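Local coordinates for protein glutathione S-transferase 2 (Onchocerca volvulus, PDB 1TU7) that conjugates glutathione to electrophilic substrates, displacing halide from halogenated ones, and appears to play a central role in detoxification in this parasitic nematode, at residues I17-V22 with A153-L158; T102-M107 with Q162-H167; D145-A150 with Q180-R185. All blocks are in the same frame, centred on the assembly; numbering follows the deposited sequence.

Overall arrangement
All three interactions use helix 149-164 and differ in where along it they fall. Interaction 1, centred about 4 Å from the centre of the chain, is buried and joins the N-terminal domain to the C-terminal one; interactions 2 and 3 both lie within the C-terminal range. Interaction 3 is partly buried, and its centre is about 9 Å from that of interaction 1; the two touch where F155 CD2 lies 3.5 Å from M182 CB. Interaction 2, at the C-terminal end of the helix, is again buried. Interaction 2 is purely apolar, whereas interactions 1 and 3 each set an aliphatic methyl against a charged group, a carboxylate and a guanidinium; interaction 1 also packs leucine on phenylalanine.

Interaction 1. Residues I17-V22 with A153-L158; sequences IRLFLV and ALFEEL
L19 and E156 mark the closest backbone approach of two helices, 15-23 and 149-164, with their CA atoms 8.3 Å apart, and the contact is made by side chains alone. L19 carries one half of it. Its CG stands beside the backbone N and anti to the carbonyl carbon (chi1 -69°), which sends the two methyls out to meet F155 and E156, residues that are neighbours on the facing helix. The CD1 methyl serves both: it lies 4.0 Å from F155 CD1 and 3.7 Å from E156 OE1, and the same L19 CD1 is 3.8 Å from E156 CB. The second methyl turns to the aromatic partner, with L19 CD2 4.1 Å from F155 CE1. Against each partner the leucine side chain runs at about a right angle, and it meets the ring obliquely. Helix 15-23 follows strand 3-8 and precedes the parallel strand 29-33, the beta-alpha-beta crossover that begins the thioredoxin-like half of a glutathione transferase, while helix 149-164 belongs to the all-helical C-terminal half; the contact therefore lies at the junction of the two domains. E156 CB already faces L19 from its helix, and the bend at chi2 (70°) folds the carboxylate back so that OE1 also comes to L19 CD1. Its carboxylate is buried but has polar partners: E156 OE1 forms a salt bridge with R11, and R195 adds a long, weak ion pair. On the opposite side of the F155 ring plane from L19, M182 and K183 of helix 173-183 pack.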
loop_
_atom_site.group_PDB
_atom_site.type_symbol
_atom_site.label_atom_id
_atom_site.label_comp_id
_atom_site.label_asym_id
_atom_site.label_seq_id
_atom_site.Cartn_x
_atom_site.Cartn_y
_atom_site.Cartn_z
ATOM N N ILE A 17 -2.920 -13.201 -3.244
ATOM C CA ILE A 17 -2.138 -14.109 -2.391
ATOM C C ILE A 17 -2.488 -15.564 -2.696
ATOM O O ILE A 17 -1.622 -16.417 -2.835
ATOM C CB ILE A 17 -2.313 -13.763 -0.921
ATOM C CG1 ILE A 17 -1.866 -12.311 -0.621
ATOM C CG2 ILE A 17 -1.582 -14.772 -0.062
ATOM C CD1 ILE A 17 -2.535 -11.730 0.601
ATOM N N ARG A 18 -3.770 -15.872 -2.772
ATOM C CA ARG A 18 -4.189 -17.213 -3.169
ATOM C C ARG A 18 -3.573 -17.596 -4.498
ATOM O O ARG A 18 -3.085 -18.701 -4.667
ATOM C CB ARG A 18 -5.702 -17.272 -3.265
ATOM C CG ARG A 18 -6.420 -17.151 -1.948
ATOM C CD ARG A 18 -7.876 -17.301 -2.072
ATOM N NE ARG A 18 -8.620 -17.060 -0.833
ATOM C CZ ARG A 18 -9.609 -16.199 -0.714
ATOM N NH1 ARG A 18 -9.944 -15.404 -1.697
ATOM N NH2 ARG A 18 -10.253 -16.107 0.447
ATOM N N LEU A 19 -3.575 -16.683 -5.460
ATOM C CA LEU A 19 -3.036 -16.972 -6.782
ATOM C C LEU A 19 -1.545 -17.277 -6.700
ATOM O O LEU A 19 -1.072 -18.186 -7.364
ATOM C CB LEU A 19 -3.306 -15.823 -7.750
ATOM C CG LEU A 19 -4.771 -15.629 -8.144
ATOM C CD1 LEU A 19 -5.061 -14.250 -8.705
ATOM C CD2 LEU A 19 -5.192 -16.714 -9.149
ATOM N N PHE A 20 -0.796 -16.484 -5.927
ATOM C CA PHE A 20 0.625 -16.735 -5.683
ATOM C C PHE A 20 0.848 -18.168 -5.188
ATOM O O PHE A 20 1.630 -18.907 -5.753
ATOM C CB PHE A 20 1.161 -15.686 -4.699
ATOM C CG PHE A 20 2.623 -15.797 -4.374
ATOM C CD1 PHE A 20 3.454 -14.720 -4.637
ATOM C CD2 PHE A 20 3.173 -16.893 -3.746
ATOM C CE1 PHE A 20 4.793 -14.754 -4.317
ATOM C CE2 PHE A 20 4.535 -16.912 -3.429
ATOM C CZ PHE A 20 5.330 -15.834 -3.721
ATOM N N LEU A 21 0.116 -18.546 -4.145
ATOM C CA LEU A 21 0.294 -19.825 -3.480
ATOM C C LEU A 21 -0.089 -20.949 -4.437
ATOM O O LEU A 21 0.616 -21.931 -4.555
ATOM C CB LEU A 21 -0.533 -19.846 -2.204
ATOM C CG LEU A 21 -0.109 -18.883 -1.110
ATOM C CD1 LEU A 21 -1.170 -18.743 -0.080
ATOM C CD2 LEU A 21 1.190 -19.354 -0.444
ATOM N N VAL A 22 -1.187 -20.783 -5.135
ATOM C CA VAL A 22 -1.654 -21.811 -6.067
ATOM C C VAL A 22 -0.639 -21.976 -7.195
ATOM O O VAL A 22 -0.247 -23.085 -7.511
ATOM C CB VAL A 22 -3.033 -21.466 -6.639
ATOM C CG1 VAL A 22 -3.347 -22.339 -7.821
ATOM C CG2 VAL A 22 -4.109 -21.656 -5.574
ATOM N N ALA A 153 -1.081 -9.934 -8.794
ATOM C CA ALA A 153 -1.925 -8.790 -8.526
ATOM C C ALA A 153 -2.468 -8.206 -9.815
ATOM O O ALA A 153 -3.655 -7.908 -9.921
ATOM C CB ALA A 153 -1.143 -7.777 -7.757
ATOM N N LEU A 154 -1.599 -8.041 -10.810
ATOM C CA LEU A 154 -2.071 -7.517 -12.093
ATOM C C LEU A 154 -3.086 -8.463 -12.731
ATOM O O LEU A 154 -4.106 -8.036 -13.262
ATOM C CB LEU A 154 -0.906 -7.232 -13.034
ATOM C CG LEU A 154 -1.303 -6.694 -14.418
ATOM C CD1 LEU A 154 -2.013 -5.373 -14.331
ATOM C CD2 LEU A 154 -0.050 -6.559 -15.262
ATOM N N PHE A 155 -2.773 -9.755 -12.736
ATOM C CA PHE A 155 -3.673 -10.755 -13.277
ATOM C C PHE A 155 -5.060 -10.631 -12.653
ATOM O O PHE A 155 -6.078 -10.558 -13.353
ATOM C CB PHE A 155 -3.101 -12.162 -13.069
ATOM C CG PHE A 155 -4.036 -13.278 -13.474
ATOM C CD1 PHE A 155 -4.217 -14.369 -12.650
ATOM C CD2 PHE A 155 -4.704 -13.252 -14.688
ATOM C CE1 PHE A 155 -5.055 -15.391 -12.984
ATOM C CE2 PHE A 155 -5.536 -14.288 -15.050
ATOM C CZ PHE A 155 -5.708 -15.360 -14.202
ATOM N N GLU A 156 -5.133 -10.609 -11.340
ATOM C CA GLU A 156 -6.419 -10.524 -10.679
ATOM C C GLU A 156 -7.137 -9.228 -11.026
ATOM O O GLU A 156 -8.324 -9.230 -11.297
ATOM C CB GLU A 156 -6.241 -10.658 -9.162
ATOM C CG GLU A 156 -7.528 -10.474 -8.374
ATOM C CD GLU A 156 -8.564 -11.574 -8.508
ATOM O OE1 GLU A 156 -8.326 -12.548 -9.268
ATOM O OE2 GLU A 156 -9.607 -11.453 -7.797
ATOM N N GLU A 157 -6.419 -8.121 -11.056
ATOM C CA GLU A 157 -7.064 -6.833 -11.344
ATOM C C GLU A 157 -7.623 -6.819 -12.748
ATOM O O GLU A 157 -8.748 -6.324 -12.966
ATOM C CB GLU A 157 -6.109 -5.672 -11.102
ATOM C CG GLU A 157 -6.846 -4.379 -10.827
ATOM C CD GLU A 157 -7.618 -4.457 -9.543
ATOM O OE1 GLU A 157 -7.273 -5.233 -8.623
ATOM O OE2 GLU A 157 -8.609 -3.711 -9.441
ATOM N N LEU A 158 -6.895 -7.360 -13.709
ATOM C CA LEU A 158 -7.399 -7.457 -15.081
ATOM C C LEU A 158 -8.595 -8.400 -15.136
ATOM O O LEU A 158 -9.557 -8.141 -15.855
ATOM C CB LEU A 158 -6.316 -7.948 -16.023
ATOM C CG LEU A 158 -5.141 -6.978 -16.176
ATOM C CD1 LEU A 158 -4.084 -7.616 -17.016
ATOM C CD2 LEU A 158 -5.543 -5.597 -16.705
#

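Interaction 2. Residues T102-M107 with Q162-H167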
loop_
_atom_site.group_PDB
_atom_site.type_symbol
_atom_site.label_atom_id
_atom_site.label_comp_id
_atom_site.label_asym_id
_atom_site.label_seq_id
_atom_site.Cartn_x
_atom_site.Cartn_y
_atom_site.Cartn_z
ATOM N N THR A 102 -13.049 -0.704 -6.096
ATOM C CA THR A 102 -13.842 -1.047 -4.902
ATOM C C THR A 102 -14.731 0.103 -4.415
ATOM O O THR A 102 -15.815 -0.151 -3.900
ATOM C CB THR A 102 -12.977 -1.561 -3.754
ATOM O OG1 THR A 102 -11.965 -0.638 -3.444
ATOM C CG2 THR A 102 -12.232 -2.797 -4.120
ATOM N N ARG A 103 -14.314 1.350 -4.601
ATOM C CA ARG A 103 -15.155 2.486 -4.207
ATOM C C ARG A 103 -16.424 2.440 -5.058
ATOM O O ARG A 103 -17.532 2.585 -4.551
ATOM C CB ARG A 103 -14.419 3.802 -4.415
ATOM N N MET A 104 -16.267 2.188 -6.346
ATOM C CA MET A 104 -17.407 2.083 -7.248
ATOM C C MET A 104 -18.296 0.922 -6.815
ATOM O O MET A 104 -19.495 1.087 -6.630
ATOM C CB MET A 104 -16.963 1.976 -8.684
ATOM C CG MET A 104 -18.087 1.829 -9.671
ATOM S SD MET A 104 -18.648 0.143 -9.912
ATOM C CE MET A 104 -17.157 -0.566 -10.548
ATOM N N ILE A 105 -17.700 -0.250 -6.597
ATOM C CA ILE A 105 -18.450 -1.447 -6.260
ATOM C C ILE A 105 -19.275 -1.270 -4.989
ATOM O O ILE A 105 -20.455 -1.654 -4.951
ATOM C CB ILE A 105 -17.479 -2.651 -6.079
ATOM C CG1 ILE A 105 -16.886 -3.093 -7.409
ATOM C CG2 ILE A 105 -18.197 -3.824 -5.381
ATOM C CD1 ILE A 105 -17.861 -3.730 -8.394
ATOM N N TYR A 106 -18.668 -0.701 -3.956
ATOM C CA TYR A 106 -19.281 -0.716 -2.620
ATOM C C TYR A 106 -20.107 0.538 -2.362
ATOM O O TYR A 106 -21.020 0.491 -1.531
ATOM C CB TYR A 106 -18.248 -0.900 -1.495
ATOM C CG TYR A 106 -17.697 -2.307 -1.408
ATOM C CD1 TYR A 106 -16.478 -2.622 -1.968
ATOM C CD2 TYR A 106 -18.381 -3.330 -0.740
ATOM C CE1 TYR A 106 -15.959 -3.891 -1.918
ATOM C CE2 TYR A 106 -17.852 -4.620 -0.677
ATOM C CZ TYR A 106 -16.635 -4.892 -1.282
ATOM O OH TYR A 106 -16.084 -6.170 -1.217
ATOM N N MET A 107 -19.813 1.637 -3.052
ATOM C CA MET A 107 -20.442 2.928 -2.739
ATOM C C MET A 107 -21.376 3.433 -3.809
ATOM O O MET A 107 -22.244 4.254 -3.503
ATOM C CB MET A 107 -19.406 4.045 -2.510
ATOM C CG MET A 107 -18.315 3.756 -1.491
ATOM S SD MET A 107 -18.955 3.378 0.119
ATOM C CE MET A 107 -19.634 4.953 0.600
ATOM N N GLN A 162 -12.426 -7.506 -16.345
ATOM C CA GLN A 162 -13.077 -8.164 -17.481
ATOM C C GLN A 162 -14.412 -8.737 -17.084
ATOM O O GLN A 162 -15.294 -8.838 -17.907
ATOM C CB GLN A 162 -12.205 -9.261 -18.047
ATOM C CG GLN A 162 -11.048 -8.763 -18.852
ATOM C CD GLN A 162 -10.527 -9.835 -19.789
ATOM O OE1 GLN A 162 -10.460 -11.030 -19.429
ATOM N NE2 GLN A 162 -10.176 -9.435 -20.979
ATOM N N ILE A 163 -14.576 -9.123 -15.826
ATOM C CA ILE A 163 -15.886 -9.516 -15.344
ATOM C C ILE A 163 -16.805 -8.277 -15.399
ATOM O O ILE A 163 -17.973 -8.375 -15.817
ATOM C CB ILE A 163 -15.820 -10.069 -13.935
ATOM C CG1 ILE A 163 -15.078 -11.400 -13.914
ATOM C CG2 ILE A 163 -17.238 -10.295 -13.383
ATOM C CD1 ILE A 163 -14.739 -11.890 -12.592
ATOM N N LEU A 164 -16.286 -7.128 -14.962
ATOM C CA LEU A 164 -17.052 -5.890 -14.916
ATOM C C LEU A 164 -17.447 -5.425 -16.315
ATOM O O LEU A 164 -18.614 -5.040 -16.556
ATOM C CB LEU A 164 -16.249 -4.789 -14.210
ATOM C CG LEU A 164 -17.049 -3.505 -13.944
ATOM C CD1 LEU A 164 -18.001 -3.691 -12.826
ATOM C CD2 LEU A 164 -16.064 -2.370 -13.655
ATOM N N ASP A 165 -16.481 -5.473 -17.221
ATOM C CA ASP A 165 -16.606 -5.008 -18.598
ATOM C C ASP A 165 -15.845 -5.997 -19.461
ATOM O O ASP A 165 -14.616 -5.900 -19.596
ATOM C CB ASP A 165 -16.005 -3.616 -18.745
ATOM C CG ASP A 165 -15.902 -3.178 -20.185
ATOM O OD1 ASP A 165 -16.582 -3.808 -21.036
ATOM O OD2 ASP A 165 -15.143 -2.254 -20.537
ATOM N N PRO A 166 -16.530 -6.988 -20.014
ATOM C CA PRO A 166 -15.864 -7.986 -20.853
ATOM C C PRO A 166 -14.986 -7.433 -21.976
ATOM O O PRO A 166 -14.083 -8.137 -22.391
ATOM C CB PRO A 166 -17.038 -8.809 -21.391
ATOM C CG PRO A 166 -18.056 -8.714 -20.313
ATOM C CD PRO A 166 -17.956 -7.330 -19.796
ATOM N N HIS A 167 -15.225 -6.212 -22.435
ATOM C CA HIS A 167 -14.468 -5.637 -23.533
ATOM C C HIS A 167 -13.345 -4.719 -23.117
ATOM O O HIS A 167 -12.747 -4.057 -23.950
ATOM C CB HIS A 167 -15.426 -4.847 -24.436
ATOM C CG HIS A 167 -16.490 -5.701 -25.049
ATOM N ND1 HIS A 167 -16.202 -6.711 -25.940
ATOM C CD2 HIS A 167 -17.832 -5.721 -24.873
ATOM C CE1 HIS A 167 -17.327 -7.307 -26.302
ATOM N NE2 HIS A 167 -18.329 -6.725 -25.667
#
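M104 begins extended, its CG anti to the backbone N, then turns at chi2 (-85°) and again at chi3 (-62°), so that the terminal methyl is carried toward L164. L164 answers with its own CG anti to N (chi1 -172°), which carries CG, and with it the branched end, toward M104. The two side chains consequently meet tip to tip. M104 CE lies 3.8 Å from L164 CD2, and the same M104 CE lies 4.0 Å from L164 CD1, so a single methyl sits against the fork of the leucine. I105 adds a looser touch: although its CB does not head for the other helix, the side chain curls round so that I105 CD1 comes 4.4 Å from L164 CD1.

The backbones stay well apart, the nearest pair of CA atoms being those of I105 and L164 at 9.8 Å, and only 86 Å² is buried between the segments. The contact joins the C-terminal end of the long helix 81-107 to the end of helix 149-164 in the helical C-terminal domain. Y116 of helix 109-132 touches both M104 and L164, making a third helix part of the same cluster. Just beyond L164 the chain leaves helical geometry at D165, where an Asx turn forms: H167 N donates to D165 OD1 at 3.1 Å, approaching from above the carboxylate plane. The I105 side chain is about 11 Å from the bound glutathione, too far to touch it. Because the touching atoms are all methyl carbons, the direct contact between these two segments rests on dispersion and on excluding water, with no directional bond to fix the rotation of the tips.

Interaction 3. Residues D145-A150 with Q180-R185; sequences DKISYA and QRMKDR
I147 packs on the flat face of the R185 guanidinium, an aliphatic-on-cation contact between the segment leading into helix 149-164 and the turn that links helix 173-183 to helix 186-197, in the C-terminal domain and away from the annotated sites. The evidence is the placement of one methyl: I147 CD1 stands over the centre of the guanidinium, 3.4 Å from R185 CZ. The other branch reaches less closely, with I147 CG2 4.1 Å from R185 NH2. The two side chains come from opposite directions, and R185 makes its approach through a bend at chi3 (66°). M182, on helix 173-183 itself, closes on the same methyl, its SD 4.0 Å and its CE 4.1 Å from I147 CD1, after turns at chi2 and chi3. Y152 of helix 149-164 also touches both I147 and M182. R185 occupies the N-cap position before helix 186-197, and its NH2 forms a salt bridge with D23, at the end of helix 15-23 in the N-terminal domain. R185 thus divides its chemistry: a face of the planar cation takes up the methyl by van der Waals contact, while its charge is met by a carboxylate of the other domain.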
loop_
_atom_site.group_PDB
_atom_site.type_symbol
_atom_site.label_atom_id
_atom_site.label_comp_id
_atom_site.label_asym_id
_atom_site.label_seq_id
_atom_site.Cartn_x
_atom_site.Cartn_y
_atom_site.Cartn_z
ATOM N N ASP A 145 10.947 -12.562 -18.294
ATOM C CA ASP A 145 10.782 -14.015 -18.306
ATOM C C ASP A 145 10.469 -14.655 -16.950
ATOM O O ASP A 145 10.122 -15.821 -16.891
ATOM C CB ASP A 145 12.062 -14.666 -18.847
ATOM C CG ASP A 145 12.206 -14.493 -20.316
ATOM O OD1 ASP A 145 13.281 -14.903 -20.830
ATOM O OD2 ASP A 145 11.312 -13.995 -21.040
ATOM N N LYS A 146 10.628 -13.898 -15.877
ATOM C CA LYS A 146 10.556 -14.458 -14.543
ATOM C C LYS A 146 9.392 -13.851 -13.814
ATOM O O LYS A 146 9.204 -12.639 -13.800
ATOM C CB LYS A 146 11.846 -14.202 -13.806
ATOM C CG LYS A 146 12.989 -15.019 -14.404
ATOM C CD LYS A 146 14.338 -14.588 -13.915
ATOM C CE LYS A 146 15.421 -15.322 -14.686
ATOM N NZ LYS A 146 16.657 -14.486 -14.709
ATOM N N ILE A 147 8.622 -14.725 -13.191
ATOM C CA ILE A 147 7.438 -14.324 -12.472
ATOM C C ILE A 147 7.791 -13.631 -11.175
ATOM O O ILE A 147 8.820 -13.915 -10.547
ATOM C CB ILE A 147 6.515 -15.551 -12.258
ATOM C CG1 ILE A 147 5.101 -15.074 -11.845
ATOM C CG2 ILE A 147 7.132 -16.573 -11.268
ATOM C CD1 ILE A 147 3.999 -15.698 -12.569
ATOM N N SER A 148 6.928 -12.708 -10.786
ATOM C CA SER A 148 7.060 -11.988 -9.532
ATOM C C SER A 148 5.702 -11.846 -8.882
ATOM O O SER A 148 4.671 -12.091 -9.518
ATOM C CB SER A 148 7.651 -10.599 -9.750
ATOM O OG SER A 148 6.775 -9.771 -10.522
ATOM N N TYR A 149 5.672 -11.376 -7.643
ATOM C CA TYR A 149 4.397 -11.288 -6.969
ATOM C C TYR A 149 3.447 -10.331 -7.676
ATOM O O TYR A 149 2.229 -10.521 -7.617
ATOM C CB TYR A 149 4.532 -10.915 -5.507
ATOM C CG TYR A 149 5.054 -9.536 -5.194
ATOM C CD1 TYR A 149 4.176 -8.477 -4.979
ATOM C CD2 TYR A 149 6.418 -9.282 -5.058
ATOM C CE1 TYR A 149 4.617 -7.224 -4.675
ATOM C CE2 TYR A 149 6.869 -8.011 -4.704
ATOM C CZ TYR A 149 5.966 -6.984 -4.515
ATOM O OH TYR A 149 6.437 -5.732 -4.151
ATOM N N ALA A 150 3.994 -9.300 -8.319
ATOM C CA ALA A 150 3.165 -8.299 -8.945
ATOM C C ALA A 150 2.360 -8.877 -10.095
ATOM O O ALA A 150 1.266 -8.393 -10.363
ATOM C CB ALA A 150 3.998 -7.108 -9.425
ATOM N N GLN A 180 -4.241 -13.479 -20.458
ATOM C CA GLN A 180 -4.462 -14.832 -20.966
ATOM C C GLN A 180 -3.252 -15.693 -20.653
ATOM O O GLN A 180 -3.406 -16.864 -20.365
ATOM C CB GLN A 180 -4.750 -14.833 -22.488
ATOM C CG GLN A 180 -5.274 -16.207 -22.988
ATOM C CD GLN A 180 -6.586 -16.623 -22.315
ATOM O OE1 GLN A 180 -7.551 -15.873 -22.357
ATOM N NE2 GLN A 180 -6.623 -17.829 -21.699
ATOM N N ARG A 181 -2.057 -15.116 -20.714
ATOM C CA ARG A 181 -0.839 -15.872 -20.422
ATOM C C ARG A 181 -0.844 -16.389 -18.991
ATOM O O ARG A 181 -0.496 -17.540 -18.723
ATOM C CB ARG A 181 0.375 -14.987 -20.670
ATOM C CG ARG A 181 1.693 -15.664 -20.399
ATOM C CD ARG A 181 2.898 -14.793 -20.679
ATOM N NE ARG A 181 2.891 -14.241 -22.029
ATOM C CZ ARG A 181 3.100 -14.912 -23.169
ATOM N NH1 ARG A 181 3.058 -14.237 -24.317
ATOM N NH2 ARG A 181 3.357 -16.229 -23.190
ATOM N N MET A 182 -1.270 -15.529 -18.064
ATOM C CA MET A 182 -1.368 -15.930 -16.669
ATOM C C MET A 182 -2.402 -17.023 -16.458
ATOM O O MET A 182 -2.163 -18.017 -15.750
ATOM C CB MET A 182 -1.707 -14.709 -15.821
ATOM C CG MET A 182 -0.506 -13.770 -15.701
ATOM S SD MET A 182 0.892 -14.397 -14.717
ATOM C CE MET A 182 0.131 -14.481 -13.091
ATOM N N LYS A 183 -3.547 -16.855 -17.102
ATOM C CA LYS A 183 -4.651 -17.794 -16.949
ATOM C C LYS A 183 -4.262 -19.147 -17.535
ATOM O O LYS A 183 -4.781 -20.171 -17.125
ATOM C CB LYS A 183 -5.912 -17.264 -17.634
ATOM C CG LYS A 183 -7.205 -17.920 -17.168
ATOM C CD LYS A 183 -8.392 -17.186 -17.775
ATOM C CE LYS A 183 -9.688 -17.990 -17.777
ATOM N NZ LYS A 183 -10.782 -17.122 -18.306
ATOM N N ASP A 184 -3.324 -19.148 -18.476
ATOM C CA ASP A 184 -2.904 -20.382 -19.142
ATOM C C ASP A 184 -1.834 -21.123 -18.360
ATOM O O ASP A 184 -1.502 -22.278 -18.688
ATOM C CB ASP A 184 -2.376 -20.076 -20.539
ATOM C CG ASP A 184 -3.466 -19.810 -21.547
ATOM O OD1 ASP A 184 -3.110 -19.323 -22.646
ATOM O OD2 ASP A 184 -4.663 -20.045 -21.325
ATOM N N ARG A 185 -1.246 -20.506 -17.337
ATOM C CA ARG A 185 -0.309 -21.240 -16.501
ATOM C C ARG A 185 -1.058 -22.419 -15.901
ATOM O O ARG A 185 -2.171 -22.246 -15.438
ATOM C CB ARG A 185 0.274 -20.341 -15.433
ATOM C CG ARG A 185 1.083 -19.196 -16.028
ATOM C CD ARG A 185 1.524 -18.173 -15.026
ATOM N NE ARG A 185 2.472 -18.683 -14.045
ATOM C CZ ARG A 185 3.787 -18.718 -14.196
ATOM N NH1 ARG A 185 4.348 -18.293 -15.302
ATOM N NH2 ARG A 185 4.536 -19.145 -13.203
#